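Local structure of sialidase B (Streptococcus pneumoniae TIGR4, 4XJZ) at residues A[565-570]-A[597-602]; A[583-588]-A[601-606]; A[3-8]-A[170-175]; A[22-27]-A[50-55]; A[380-385]-A[399-404]. The protein hydrolyses alpha-(2->3)-, alpha-(2->6)- and alpha-(2->8)-glycosidic linkages of terminal sialic acid residues in oligosaccharides, glycoproteins and glycolipids. The protein carries 1 engineered substitution. One frame throughout, in Å; residues are numbered along the deposited sequence. Where two conformers were deposited one is given.

Contact 1: A[565-570]-A[597-602]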
# COMPACT_ATOMS: atom_id res chain seq x y z
N ASP A 565 28.90 15.39 0.88
CA ASP A 565 30.13 15.53 1.67
C ASP A 565 31.34 15.02 0.91
O ASP A 565 32.24 14.40 1.47
CB ASP A 565 29.98 14.83 3.03
CG ASP A 565 28.87 15.43 3.87
OD1 ASP A 565 28.58 16.63 3.69
OD2 ASP A 565 28.29 14.70 4.71
N GLY A 566 31.34 15.25 -0.40
CA GLY A 566 32.43 14.83 -1.27
C GLY A 566 32.48 13.35 -1.54
O GLY A 566 33.46 12.85 -2.10
N LYS A 567 31.42 12.63 -1.16
CA LYS A 567 31.40 11.18 -1.32
C LYS A 567 30.18 10.70 -2.09
O LYS A 567 29.16 11.38 -2.16
CB LYS A 567 31.44 10.49 0.05
CG LYS A 567 32.80 10.56 0.74
CD LYS A 567 32.74 9.85 2.09
CE LYS A 567 34.09 9.26 2.47
NZ LYS A 567 33.97 8.35 3.64
N GLU A 568 30.30 9.51 -2.67
CA GLU A 568 29.18 8.83 -3.31
C GLU A 568 28.19 8.40 -2.24
O GLU A 568 28.58 7.95 -1.16
CB GLU A 568 29.67 7.62 -4.09
CG GLU A 568 30.53 7.97 -5.30
CD GLU A 568 29.79 7.79 -6.61
OE1 GLU A 568 30.24 6.97 -7.44
OE2 GLU A 568 28.75 8.47 -6.82
N ALA A 569 26.90 8.53 -2.55
CA ALA A 569 25.85 8.31 -1.56
C ALA A 569 24.76 7.33 -2.00
O ALA A 569 24.35 7.31 -3.17
CB ALA A 569 25.24 9.64 -1.14
N VAL A 570 24.32 6.53 -1.04
CA VAL A 570 23.19 5.63 -1.18
C VAL A 570 22.14 6.13 -0.18
O VAL A 570 22.49 6.57 0.91
CB VAL A 570 23.60 4.18 -0.83
CG1 VAL A 570 22.39 3.26 -0.67
CG2 VAL A 570 24.56 3.64 -1.89
N SER A 597 32.73 0.08 1.65
CA SER A 597 31.93 0.04 2.87
C SER A 597 31.08 1.31 2.89
O SER A 597 31.39 2.28 2.20
CB SER A 597 32.81 -0.04 4.12
OG SER A 597 33.71 1.06 4.19
N ILE A 598 29.99 1.29 3.65
CA ILE A 598 29.10 2.44 3.71
C ILE A 598 28.91 2.95 5.13
O ILE A 598 28.53 2.19 6.03
CB ILE A 598 27.71 2.11 3.11
CG1 ILE A 598 27.84 1.72 1.63
CG2 ILE A 598 26.78 3.30 3.27
CD1 ILE A 598 26.50 1.46 0.94
N ASP A 599 29.17 4.24 5.32
CA ASP A 599 28.94 4.86 6.61
C ASP A 599 27.60 5.59 6.60
O ASP A 599 27.42 6.60 5.92
CB ASP A 599 30.10 5.77 7.01
CG ASP A 599 31.39 5.01 7.20
OD1 ASP A 599 31.47 4.21 8.16
OD2 ASP A 599 32.33 5.20 6.40
N TRP A 600 26.65 5.04 7.35
CA TRP A 600 25.31 5.60 7.44
C TRP A 600 25.33 6.83 8.34
O TRP A 600 25.25 6.73 9.56
CB TRP A 600 24.34 4.53 7.93
CG TRP A 600 24.40 3.34 7.04
CD1 TRP A 600 25.06 2.16 7.28
CD2 TRP A 600 23.84 3.22 5.74
NE1 TRP A 600 24.92 1.31 6.21
CE2 TRP A 600 24.17 1.94 5.25
CE3 TRP A 600 23.07 4.08 4.94
CZ2 TRP A 600 23.76 1.50 3.98
CZ3 TRP A 600 22.67 3.63 3.69
CH2 TRP A 600 23.01 2.36 3.22
N LYS A 601 25.42 7.99 7.70
CA LYS A 601 25.75 9.23 8.38
C LYS A 601 24.55 10.10 8.76
O LYS A 601 24.58 10.78 9.78
CB LYS A 601 26.71 10.02 7.50
CG LYS A 601 27.35 11.21 8.17
CD LYS A 601 28.34 11.88 7.24
CE LYS A 601 28.93 13.13 7.85
NZ LYS A 601 29.87 13.79 6.89
N TYR A 602 23.51 10.09 7.94
CA TYR A 602 22.33 10.93 8.19
C TYR A 602 21.06 10.11 8.28
O TYR A 602 20.84 9.20 7.48
CB TYR A 602 22.18 11.97 7.08
CG TYR A 602 23.35 12.90 6.92
CD1 TYR A 602 23.56 13.96 7.80
CD2 TYR A 602 24.25 12.73 5.87
CE1 TYR A 602 24.63 14.81 7.64
CE2 TYR A 602 25.33 13.58 5.71
CZ TYR A 602 25.51 14.62 6.59
OH TYR A 602 26.58 15.47 6.44
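Asp-565 meets Lys-601 and Tyr-602 through a single carboxylate oxygen. OD2 of Asp-565 accepts a hydrogen bond from Tyr-602 OH at 2.6 Å. Asp-565 OD2 also accepts from Lys-601 NZ at 2.8 Å, in a salt bridge. The two donors use different approaches. The phenol hydroxyl lies on the syn lone pair of OD2, while the ammonium comes from above, 55° out of the carboxylate plane. OD2 in turn sits at the edge of the Tyr-602 ring, in its plane.

The torsions explain how two consecutive residues reach one oxygen. Lys-601 leaves with CG opposite the backbone N (chi1 -169°) and runs fully extended to NZ. Tyr-602 instead holds CG beside its backbone N (chi1 -59°). A classic beta bulge at this pair, facing Val-588, lets both side chains start toward Asp-565. Lys-601 CG also lies over one face of the Tyr-602 ring, toward its rim.

The apolar half lies at Val-570. Val-570 CG2 touches Ile-598 CD1 at 4.1 Å, and Val-570 CG1 reaches the edge of the Trp-600 indole at CH2, 4.0 Å away. Ile-598 CG2 lies over the centre of that indole, 3.5 Å above its plane. Phe-517 packs on both Val-570 and Ile-598.

The contact spans the intervening strand 584-592 of a four-stranded antiparallel sheet, consistent with a sialidase propeller blade. Its chemistry implies a loop tied to the edge strand by charge at the surface: two donors share OD2, and the lysine would probably favour the ionised carboxylate.

Contact 2: A[583-588]-A[601-606]. Engineered in segment 601-606: Gly-605 (natural residue Asp).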
# COMPACT_ATOMS: atom_id res chain seq x y z
N GLY A 583 7.98 4.71 12.50
CA GLY A 583 9.25 5.41 12.58
C GLY A 583 9.98 5.40 11.26
O GLY A 583 11.16 5.04 11.20
N GLY A 584 9.29 5.80 10.20
CA GLY A 584 9.91 5.80 8.89
C GLY A 584 11.09 6.74 8.81
O GLY A 584 11.07 7.84 9.35
N GLN A 585 12.13 6.29 8.11
CA GLN A 585 13.31 7.11 7.87
C GLN A 585 13.86 6.96 6.47
O GLN A 585 13.72 5.92 5.83
CB GLN A 585 14.42 6.77 8.87
CG GLN A 585 14.11 7.07 10.33
CD GLN A 585 15.31 6.84 11.23
OE1 GLN A 585 16.28 6.19 10.83
NE2 GLN A 585 15.25 7.37 12.44
N LEU A 586 14.49 8.03 6.00
CA LEU A 586 15.46 7.93 4.92
C LEU A 586 16.82 7.97 5.60
O LEU A 586 17.06 8.81 6.48
CB LEU A 586 15.33 9.10 3.96
CG LEU A 586 14.01 9.20 3.18
CD1 LEU A 586 14.12 10.23 2.06
CD2 LEU A 586 13.63 7.86 2.62
N VAL A 587 17.72 7.07 5.21
CA VAL A 587 19.05 7.00 5.81
C VAL A 587 20.07 7.19 4.69
O VAL A 587 20.06 6.45 3.70
CB VAL A 587 19.28 5.66 6.53
CG1 VAL A 587 20.61 5.67 7.26
CG2 VAL A 587 18.15 5.39 7.51
N VAL A 588 20.90 8.21 4.83
CA VAL A 588 21.89 8.52 3.81
C VAL A 588 23.23 7.93 4.22
O VAL A 588 23.74 8.24 5.29
CB VAL A 588 22.05 10.04 3.63
CG1 VAL A 588 23.05 10.34 2.51
CG2 VAL A 588 20.71 10.68 3.31
N LYS A 601 25.42 7.99 7.70
CA LYS A 601 25.75 9.23 8.38
C LYS A 601 24.55 10.10 8.76
O LYS A 601 24.58 10.78 9.78
CB LYS A 601 26.71 10.02 7.50
CG LYS A 601 27.35 11.21 8.17
CD LYS A 601 28.34 11.88 7.24
CE LYS A 601 28.93 13.13 7.85
NZ LYS A 601 29.87 13.79 6.89
N TYR A 602 23.51 10.09 7.94
CA TYR A 602 22.33 10.93 8.19
C TYR A 602 21.06 10.11 8.28
O TYR A 602 20.84 9.20 7.48
CB TYR A 602 22.18 11.97 7.08
CG TYR A 602 23.35 12.90 6.92
CD1 TYR A 602 23.56 13.96 7.80
CD2 TYR A 602 24.25 12.73 5.87
CE1 TYR A 602 24.63 14.81 7.64
CE2 TYR A 602 25.33 13.58 5.71
CZ TYR A 602 25.51 14.62 6.59
OH TYR A 602 26.58 15.47 6.44
N HIS A 603 20.22 10.43 9.27
CA HIS A 603 18.91 9.81 9.44
C HIS A 603 17.84 10.90 9.40
O HIS A 603 17.86 11.81 10.22
CB HIS A 603 18.81 9.09 10.78
CG HIS A 603 19.64 7.84 10.87
ND1 HIS A 603 19.09 6.59 10.96
CD2 HIS A 603 20.98 7.67 10.88
CE1 HIS A 603 20.05 5.68 11.01
NE2 HIS A 603 21.21 6.31 10.97
N TYR A 604 16.92 10.81 8.44
CA TYR A 604 15.80 11.73 8.38
C TYR A 604 14.50 11.04 8.74
O TYR A 604 14.10 10.06 8.12
CB TYR A 604 15.66 12.34 6.98
CG TYR A 604 14.38 13.13 6.80
CD1 TYR A 604 14.24 14.39 7.35
CD2 TYR A 604 13.30 12.59 6.11
CE1 TYR A 604 13.05 15.10 7.21
CE2 TYR A 604 12.11 13.28 5.96
CZ TYR A 604 12.00 14.54 6.51
OH TYR A 604 10.83 15.24 6.37
N GLY A 605 13.83 11.59 9.74
CA GLY A 605 12.58 11.06 10.24
C GLY A 605 11.42 11.55 9.37
O GLY A 605 11.13 12.76 9.30
N ILE A 606 10.78 10.66 8.65
CA ILE A 606 9.71 11.00 7.71
C ILE A 606 8.47 11.52 8.45
O ILE A 606 7.79 12.45 8.01
CB ILE A 606 9.34 9.80 6.80
CG1 ILE A 606 10.51 9.43 5.88
CG2 ILE A 606 8.06 10.09 6.00
CD1 ILE A 606 10.32 8.11 5.17
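The beta hairpin of strands 584-592 and 597-605 forms one edge of a four-stranded antiparallel sheet, consistent with a blade of the sialidase beta-propeller. Leu-586 and Tyr-604 form a hydrogen-bonded pair, as do Val-588 and Tyr-602. Tyr-604 N donates almost straight to Leu-586 O at 2.8 Å. At the bulge, Val-588 O accepts from both Lys-601 N (2.9 Å) and Tyr-602 N (3.2 Å). Beyond the strand end, Ile-606 N donates to Gly-584 O.

Leu-586, Val-588, Tyr-602 and Tyr-604 share one face of the sheet, where Leu-657 of the C-terminal helix covers Leu-586, Val-588 and Tyr-604. Leu-586 CD2 also meets Ile-606 CD1 at 4.2 Å. Tyr-604 OH bonds to Lys-100 N, outside the propeller sheets.

The other face carries Gln-585, Val-587 and His-603. Gly-605, an engineered residue that is Asp in the natural sequence, pairs with Gln-585. Val-587 CG1 makes a CH-pi contact over the His-603 ring, 3.9 Å from its centroid. The extended Gln-585 side chain brings its amide to the edge of the imidazole, the planes 73° apart. Asn-576 ND2 also binds Gln-585 OE1. His-603 ND1 donates to Gln-585 OE1 at 2.8 Å, 172° at the hydrogen and within the ring plane.

Contact 3: A[3-8]-A[170-175]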
# COMPACT_ATOMS: atom_id res chain seq x y z
N PRO A 3 -20.02 30.25 10.37
CA PRO A 3 -19.82 29.53 11.63
C PRO A 3 -20.47 30.27 12.79
O PRO A 3 -20.56 31.50 12.76
CB PRO A 3 -18.29 29.52 11.79
CG PRO A 3 -17.81 30.69 10.99
CD PRO A 3 -18.76 30.79 9.83
N ILE A 4 -20.94 29.53 13.79
CA ILE A 4 -21.51 30.12 14.99
C ILE A 4 -20.40 30.38 15.98
O ILE A 4 -20.58 31.04 17.01
CB ILE A 4 -22.53 29.19 15.64
CG1 ILE A 4 -21.96 27.77 15.71
CG2 ILE A 4 -23.82 29.19 14.84
CD1 ILE A 4 -22.36 27.00 16.95
N PHE A 5 -19.23 29.84 15.66
CA PHE A 5 -18.04 30.03 16.48
C PHE A 5 -16.81 29.87 15.61
O PHE A 5 -16.72 28.95 14.80
CB PHE A 5 -17.99 29.00 17.61
CG PHE A 5 -16.73 29.06 18.42
CD1 PHE A 5 -16.60 29.96 19.47
CD2 PHE A 5 -15.67 28.21 18.14
CE1 PHE A 5 -15.43 30.02 20.22
CE2 PHE A 5 -14.50 28.26 18.88
CZ PHE A 5 -14.38 29.17 19.92
N GLN A 6 -15.87 30.79 15.80
CA GLN A 6 -14.59 30.71 15.13
C GLN A 6 -13.54 31.27 16.08
O GLN A 6 -13.68 32.37 16.61
CB GLN A 6 -14.62 31.51 13.83
CG GLN A 6 -13.44 31.26 12.92
CD GLN A 6 -13.78 31.53 11.47
OE1 GLN A 6 -14.20 32.62 11.11
NE2 GLN A 6 -13.61 30.51 10.63
N GLY A 7 -12.50 30.48 16.32
CA GLY A 7 -11.42 30.88 17.21
C GLY A 7 -10.12 30.24 16.80
O GLY A 7 -10.13 29.22 16.09
N GLY A 8 -9.00 30.80 17.23
CA GLY A 8 -7.73 30.29 16.76
C GLY A 8 -6.51 30.59 17.60
O GLY A 8 -6.58 31.30 18.60
N ILE A 170 -10.40 26.76 14.76
CA ILE A 170 -11.55 25.89 15.01
C ILE A 170 -12.83 26.65 14.69
O ILE A 170 -12.99 27.81 15.07
CB ILE A 170 -11.56 25.30 16.44
CG1 ILE A 170 -12.81 24.45 16.65
CG2 ILE A 170 -11.44 26.42 17.49
CD1 ILE A 170 -12.71 23.50 17.83
N SER A 171 -13.71 25.99 13.94
CA SER A 171 -15.00 26.57 13.55
C SER A 171 -16.10 25.54 13.76
O SER A 171 -15.89 24.35 13.55
CB SER A 171 -14.97 26.98 12.08
OG SER A 171 -13.92 27.89 11.83
N LEU A 172 -17.27 26.01 14.20
CA LEU A 172 -18.44 25.14 14.29
C LEU A 172 -19.62 25.72 13.51
O LEU A 172 -19.80 26.94 13.45
CB LEU A 172 -18.85 24.88 15.74
CG LEU A 172 -18.12 23.72 16.41
CD1 LEU A 172 -16.81 24.19 17.01
CD2 LEU A 172 -19.01 23.03 17.44
N PHE A 173 -20.41 24.83 12.92
CA PHE A 173 -21.55 25.21 12.10
C PHE A 173 -22.77 24.44 12.57
O PHE A 173 -22.66 23.27 12.92
CB PHE A 173 -21.28 24.87 10.63
CG PHE A 173 -20.02 25.48 10.09
CD1 PHE A 173 -20.07 26.65 9.34
CD2 PHE A 173 -18.79 24.89 10.34
CE1 PHE A 173 -18.91 27.22 8.85
CE2 PHE A 173 -17.63 25.46 9.85
CZ PHE A 173 -17.69 26.62 9.11
N ASN A 174 -23.92 25.11 12.61
CA ASN A 174 -25.18 24.44 12.89
C ASN A 174 -25.79 23.88 11.61
O ASN A 174 -26.93 24.19 11.24
CB ASN A 174 -26.17 25.39 13.59
CG ASN A 174 -25.81 25.65 15.05
OD1 ASN A 174 -25.34 24.75 15.76
ND2 ASN A 174 -26.02 26.88 15.50
N LYS A 175 -25.00 23.06 10.92
CA LYS A 175 -25.44 22.42 9.69
C LYS A 175 -24.53 21.24 9.42
O LYS A 175 -23.36 21.25 9.82
CB LYS A 175 -25.39 23.42 8.52
CG LYS A 175 -25.79 22.83 7.18
CD LYS A 175 -25.49 23.78 6.02
CE LYS A 175 -25.39 23.03 4.70
NZ LYS A 175 -24.82 23.90 3.63
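Pro-3 to Gly-7 lie along strand 166-173 in the N-terminal domain, whose two facing antiparallel sheets are consistent with a concanavalin-like beta-sandwich. Gly-7 and Ile-170 exchange backbone hydrogen bonds. Leu-172 N donates to Phe-5 O at 3.1 Å, and Leu-172 O receives Ile-4 N at 2.9 Å.

On the face of Gln-6 and Ser-171, the Gln-6 amide donates through NE2 to Ser-171 OG at 2.9 Å. Nearby, Pro-3 CB rests over one face of the Phe-173 ring in a CH-pi contact, 4.1 Å from the centroid and offset to the rim.

The other face points into the sandwich. Phe-5 CE2, at the ring edge, meets Ile-170 CG2 at 3.8 Å. Leu-22 and Leu-23 of the short helix 20-23 pack on Phe-5, and Phe-50 of the opposing sheet packs on Ile-170 and Leu-172.

Farther out, Ile-4 crosses Asn-174 at about a right angle. Its CG1 is wedged between its own backbone N and carbonyl carbon (chi1 46°), close against Leu-172 O. Asn-174 is fixed by its own bonds: OD1 accepts from Gln-32 NE2 and Ser-28 N, and ND2 donates to Lys-26 O. Ile-4 CG2 comes within 3.3 Å of this Asn-174 ND2.

Contact 4: A[22-27]-A[50-55]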
# COMPACT_ATOMS: atom_id res chain seq x y z
N LEU A 22 -18.37 31.22 24.90
CA LEU A 22 -18.32 31.60 23.50
C LEU A 22 -19.17 30.69 22.61
O LEU A 22 -19.70 31.14 21.59
CB LEU A 22 -16.87 31.59 23.01
CG LEU A 22 -15.94 32.52 23.78
CD1 LEU A 22 -14.48 32.28 23.43
CD2 LEU A 22 -16.32 33.97 23.51
N LEU A 23 -19.32 29.43 22.99
CA LEU A 23 -19.89 28.42 22.09
C LEU A 23 -21.26 27.86 22.48
O LEU A 23 -22.15 27.76 21.64
CB LEU A 23 -18.88 27.28 21.87
CG LEU A 23 -19.32 26.11 20.98
CD1 LEU A 23 -19.67 26.58 19.58
CD2 LEU A 23 -18.25 25.04 20.93
N LEU A 24 -21.43 27.47 23.74
CA LEU A 24 -22.59 26.68 24.14
C LEU A 24 -23.96 27.26 23.78
O LEU A 24 -24.84 26.54 23.30
CB LEU A 24 -22.53 26.33 25.62
CG LEU A 24 -21.42 25.35 25.99
CD1 LEU A 24 -21.48 25.01 27.46
CD2 LEU A 24 -21.49 24.09 25.14
N ASP A 25 -24.16 28.56 24.00
CA ASP A 25 -25.44 29.18 23.66
C ASP A 25 -25.61 29.44 22.17
O ASP A 25 -26.67 29.88 21.73
CB ASP A 25 -25.70 30.45 24.49
CG ASP A 25 -24.55 31.45 24.41
OD1 ASP A 25 -23.65 31.28 23.56
OD2 ASP A 25 -24.55 32.41 25.21
N LYS A 26 -24.56 29.17 21.39
CA LYS A 26 -24.63 29.32 19.94
C LYS A 26 -25.13 28.02 19.28
O LYS A 26 -25.63 28.04 18.15
CB LYS A 26 -23.28 29.73 19.35
CG LYS A 26 -22.56 30.84 20.11
CD LYS A 26 -23.44 32.07 20.31
CE LYS A 26 -22.62 33.23 20.87
NZ LYS A 26 -21.95 32.88 22.16
N LEU A 27 -25.00 26.90 19.99
CA LEU A 27 -25.42 25.60 19.46
C LEU A 27 -26.93 25.50 19.32
O LEU A 27 -27.67 25.78 20.27
CB LEU A 27 -24.92 24.47 20.36
CG LEU A 27 -23.43 24.14 20.33
CD1 LEU A 27 -23.10 23.09 21.38
CD2 LEU A 27 -23.02 23.65 18.96
N PHE A 50 -11.07 18.37 21.29
CA PHE A 50 -12.30 19.13 21.51
C PHE A 50 -13.26 18.28 22.31
O PHE A 50 -13.40 17.08 22.06
CB PHE A 50 -12.91 19.50 20.16
CG PHE A 50 -14.26 20.17 20.25
CD1 PHE A 50 -14.36 21.53 20.54
CD2 PHE A 50 -15.42 19.45 19.99
CE1 PHE A 50 -15.60 22.15 20.60
CE2 PHE A 50 -16.66 20.07 20.05
CZ PHE A 50 -16.75 21.42 20.35
N GLY A 51 -13.91 18.90 23.29
CA GLY A 51 -14.89 18.23 24.12
C GLY A 51 -16.13 19.07 24.35
O GLY A 51 -16.05 20.29 24.50
N LEU A 52 -17.29 18.42 24.36
CA LEU A 52 -18.53 19.02 24.83
C LEU A 52 -19.04 18.07 25.88
O LEU A 52 -19.28 16.90 25.60
CB LEU A 52 -19.56 19.09 23.71
CG LEU A 52 -19.31 20.05 22.55
CD1 LEU A 52 -20.35 19.84 21.47
CD2 LEU A 52 -19.36 21.49 23.04
N SER A 53 -19.20 18.54 27.12
CA SER A 53 -19.52 17.61 28.18
C SER A 53 -20.48 18.17 29.21
O SER A 53 -20.61 19.38 29.39
CB SER A 53 -18.26 17.14 28.89
OG SER A 53 -17.68 18.18 29.66
N ASN A 54 -21.17 17.25 29.87
CA ASN A 54 -21.81 17.56 31.14
C ASN A 54 -20.75 17.33 32.21
O ASN A 54 -20.29 16.21 32.42
CB ASN A 54 -23.02 16.63 31.34
CG ASN A 54 -23.75 16.92 32.62
OD1 ASN A 54 -23.16 17.38 33.59
ND2 ASN A 54 -25.05 16.62 32.64
N SER A 55 -20.33 18.41 32.87
CA SER A 55 -19.22 18.33 33.82
C SER A 55 -19.68 18.02 35.24
O SER A 55 -18.86 17.97 36.15
CB SER A 55 -18.43 19.64 33.82
OG SER A 55 -19.24 20.74 34.20
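Leu-23 pushes its CD2 methyl against the edge of the Phe-50 ring. Leu-23 CD2 lies in the ring plane, 3.9 Å from CE1 and 4.0 Å from CZ of Phe-50. The two side chains come from opposite directions. Leu-23 carries CG opposite its backbone N (chi1 178°), which points the side chain across the gap to the strand.

The same Leu-23 CD2 also meets Leu-52 CD2 at 4.3 Å. Leu-52 is the common partner of three leucines. Leu-24 slides past it in the opposite direction, with the two CD2 methyls of Leu-24 and Leu-52 4.0 Å apart. Leu-27 adds its CD1, 4.3 Å from Leu-52 CD1. Each CD methyl of Leu-52 is thus used. No hydrogen bond crosses the contact; it is purely apolar.

Lys-26 folds back on its own segment. Lys-26 NZ donates to Leu-22 O at 2.9 Å and forms a salt bridge with Asp-25 OD1 at 2.7 Å. NZ thus links the Leu-22 carbonyl to the Asp-25 carboxylate.

The two facing sheets here are consistent with the concanavalin-like beta-sandwich of the N-terminal domain. The short helix 20-23 and the turn after it sit against strand 46-53 of the six-stranded sheet. Ala-148 of the adjacent strand 147-150 touches Leu-24 and Leu-52. Phe-64 of strand 63-69, on the other side of strand 46-53, touches Phe-50 and Leu-52. Leu-172 of strand 166-173, in the facing sheet, packs on both Leu-23 and Phe-50.

Contact 5: A[380-385]-A[399-404]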
# COMPACT_ATOMS: atom_id res chain seq x y z
N THR A 380 -16.20 -18.31 -22.97
CA THR A 380 -16.42 -17.32 -21.92
C THR A 380 -16.78 -17.98 -20.61
O THR A 380 -17.14 -19.16 -20.57
CB THR A 380 -17.54 -16.31 -22.28
OG1 THR A 380 -18.79 -16.99 -22.42
CG2 THR A 380 -17.20 -15.57 -23.58
N VAL A 381 -16.67 -17.21 -19.53
CA VAL A 381 -17.20 -17.61 -18.23
C VAL A 381 -18.03 -16.48 -17.67
O VAL A 381 -17.95 -15.34 -18.13
CB VAL A 381 -16.08 -17.92 -17.22
CG1 VAL A 381 -15.24 -19.08 -17.68
CG2 VAL A 381 -15.22 -16.68 -16.97
N GLU A 382 -18.83 -16.79 -16.66
CA GLU A 382 -19.61 -15.78 -16.00
C GLU A 382 -18.79 -15.17 -14.86
O GLU A 382 -18.19 -15.90 -14.06
CB GLU A 382 -20.91 -16.38 -15.46
CG GLU A 382 -21.89 -15.36 -14.93
CD GLU A 382 -23.25 -15.96 -14.60
OE1 GLU A 382 -23.46 -17.16 -14.85
OE2 GLU A 382 -24.10 -15.22 -14.07
N GLN A 383 -18.78 -13.84 -14.81
CA GLN A 383 -18.05 -13.07 -13.81
C GLN A 383 -18.70 -13.19 -12.43
O GLN A 383 -19.89 -13.49 -12.32
CB GLN A 383 -18.00 -11.61 -14.26
CG GLN A 383 -17.02 -10.74 -13.50
CD GLN A 383 -17.05 -9.31 -13.98
OE1 GLN A 383 -18.04 -8.60 -13.80
NE2 GLN A 383 -15.96 -8.88 -14.62
N TYR A 384 -17.90 -12.98 -11.38
CA TYR A 384 -18.40 -12.96 -10.01
C TYR A 384 -18.36 -11.55 -9.46
O TYR A 384 -17.52 -10.73 -9.84
CB TYR A 384 -17.53 -13.83 -9.10
CG TYR A 384 -17.60 -15.32 -9.32
CD1 TYR A 384 -18.50 -16.11 -8.62
CD2 TYR A 384 -16.73 -15.94 -10.21
CE1 TYR A 384 -18.55 -17.48 -8.81
CE2 TYR A 384 -16.77 -17.31 -10.41
CZ TYR A 384 -17.69 -18.08 -9.71
OH TYR A 384 -17.73 -19.44 -9.90
N SER A 385 -19.27 -11.27 -8.53
CA SER A 385 -19.22 -10.06 -7.72
C SER A 385 -19.25 -10.46 -6.26
O SER A 385 -19.70 -11.56 -5.93
CB SER A 385 -20.39 -9.13 -8.04
OG SER A 385 -20.28 -8.60 -9.34
N GLY A 399 -24.06 -12.40 -13.91
CA GLY A 399 -24.75 -12.33 -15.19
C GLY A 399 -23.92 -11.86 -16.36
O GLY A 399 -24.37 -11.92 -17.51
N LYS A 400 -22.70 -11.40 -16.09
CA LYS A 400 -21.85 -10.88 -17.15
C LYS A 400 -20.84 -11.92 -17.62
O LYS A 400 -20.20 -12.59 -16.80
CB LYS A 400 -21.13 -9.62 -16.66
CG LYS A 400 -20.23 -8.94 -17.67
CD LYS A 400 -19.74 -7.60 -17.14
CE LYS A 400 -18.49 -7.14 -17.87
NZ LYS A 400 -18.11 -5.75 -17.48
N GLN A 401 -20.71 -12.08 -18.93
CA GLN A 401 -19.74 -13.01 -19.50
C GLN A 401 -18.43 -12.28 -19.81
O GLN A 401 -18.45 -11.14 -20.28
CB GLN A 401 -20.29 -13.66 -20.78
CG GLN A 401 -21.54 -14.53 -20.58
CD GLN A 401 -21.28 -15.83 -19.82
OE1 GLN A 401 -20.30 -16.54 -20.05
NE2 GLN A 401 -22.19 -16.16 -18.90
N VAL A 402 -17.31 -12.93 -19.54
CA VAL A 402 -15.98 -12.41 -19.86
C VAL A 402 -15.16 -13.54 -20.48
O VAL A 402 -15.50 -14.70 -20.31
CB VAL A 402 -15.25 -11.88 -18.61
CG1 VAL A 402 -16.01 -10.74 -17.98
CG2 VAL A 402 -15.00 -13.01 -17.61
N PRO A 403 -14.08 -13.21 -21.21
CA PRO A 403 -13.33 -14.29 -21.84
C PRO A 403 -12.78 -15.31 -20.85
O PRO A 403 -12.33 -14.93 -19.76
CB PRO A 403 -12.17 -13.55 -22.52
CG PRO A 403 -12.73 -12.21 -22.82
CD PRO A 403 -13.62 -11.88 -21.66
N MET A 404 -12.85 -16.58 -21.21
CA MET A 404 -12.37 -17.66 -20.36
C MET A 404 -10.85 -17.68 -20.25
O MET A 404 -10.16 -17.89 -21.24
CB MET A 404 -12.87 -19.00 -20.90
CG MET A 404 -12.36 -20.19 -20.12
SD MET A 404 -12.97 -21.74 -20.79
CE MET A 404 -14.73 -21.61 -20.40
O HOH W 1 -18.06 -6.05 -14.48
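Thr-380, Val-381 and Gln-383 bury the most surface against segment 399-404. Thr-380 pairs with Pro-403, but their side chains diverge. Thr-380 CB lies 3.3 Å from Val-402 O instead, and Thr-380 O is 3.4 Å from Met-404 CE.

Val-381 forms a hydrogen-bonded pair with Val-402, each N donating to the other's O at 2.9 Å. Its two methyls have separate partners. Val-381 CG2 meets Val-402 CG2 at 3.7 Å, with the side chains meeting at a slant. Val-381 CG1 meets Met-404 CE, also at 3.7 Å, where the bend of the methionine at chi3 (-67°) turns the methyl back toward Val-381.

The contact belongs to a curled antiparallel sheet that lies between strands 301-308 and 420-426 in the chain. Those two are neighbours in another sheet, which is consistent with an insertion into the catalytic domain. Strand 377-387 pairs with both 394-398 and 400-403, and the chain turns a corner at Gly-399. Glu-382 reaches the corner residue: Glu-382 OE2 accepts from Gly-399 N through the anti lone pair at 2.8 Å.

Gln-383 N donates to Lys-400 O. The Gln-383 side chain runs extended alongside that of Lys-400, pointing the same way. A water donates to Gln-383 OE1 and accepts from Lys-400 NZ, joining the two ends. OE1 also bonds to Asn-398 ND2. Gln-383 NE2 binds Asn-261 O and passes Val-402 CG1 at 3.8 Å.

Contacts 1 and 2 belong to one four-stranded sheet. They share Lys-601 and Tyr-602, and Trp-600 CE3 touches Val-587 CG1 at 3.7 Å. Contact 2 is the nearer to the active site: its Gly-584 is about 9 Å from the side chain of Arg-581 and about 11 Å from that of Tyr-615, the probable substrate-binding residue and nucleophile. Contacts 3 and 4 adjoin in the N-terminal domain, and contact 4 lies within the chain loop that contact 3 closes. Phe-5 CB lies 3.5 Å from Leu-23 CD1. Contact 5 stands apart, its centre about 48 Å from that of contact 2, across the centre of the chain. At contact 5 a dimethyl sulfoxide, probably from the crystallisation liquor, lies about 4 Å from the Met-404 side chain.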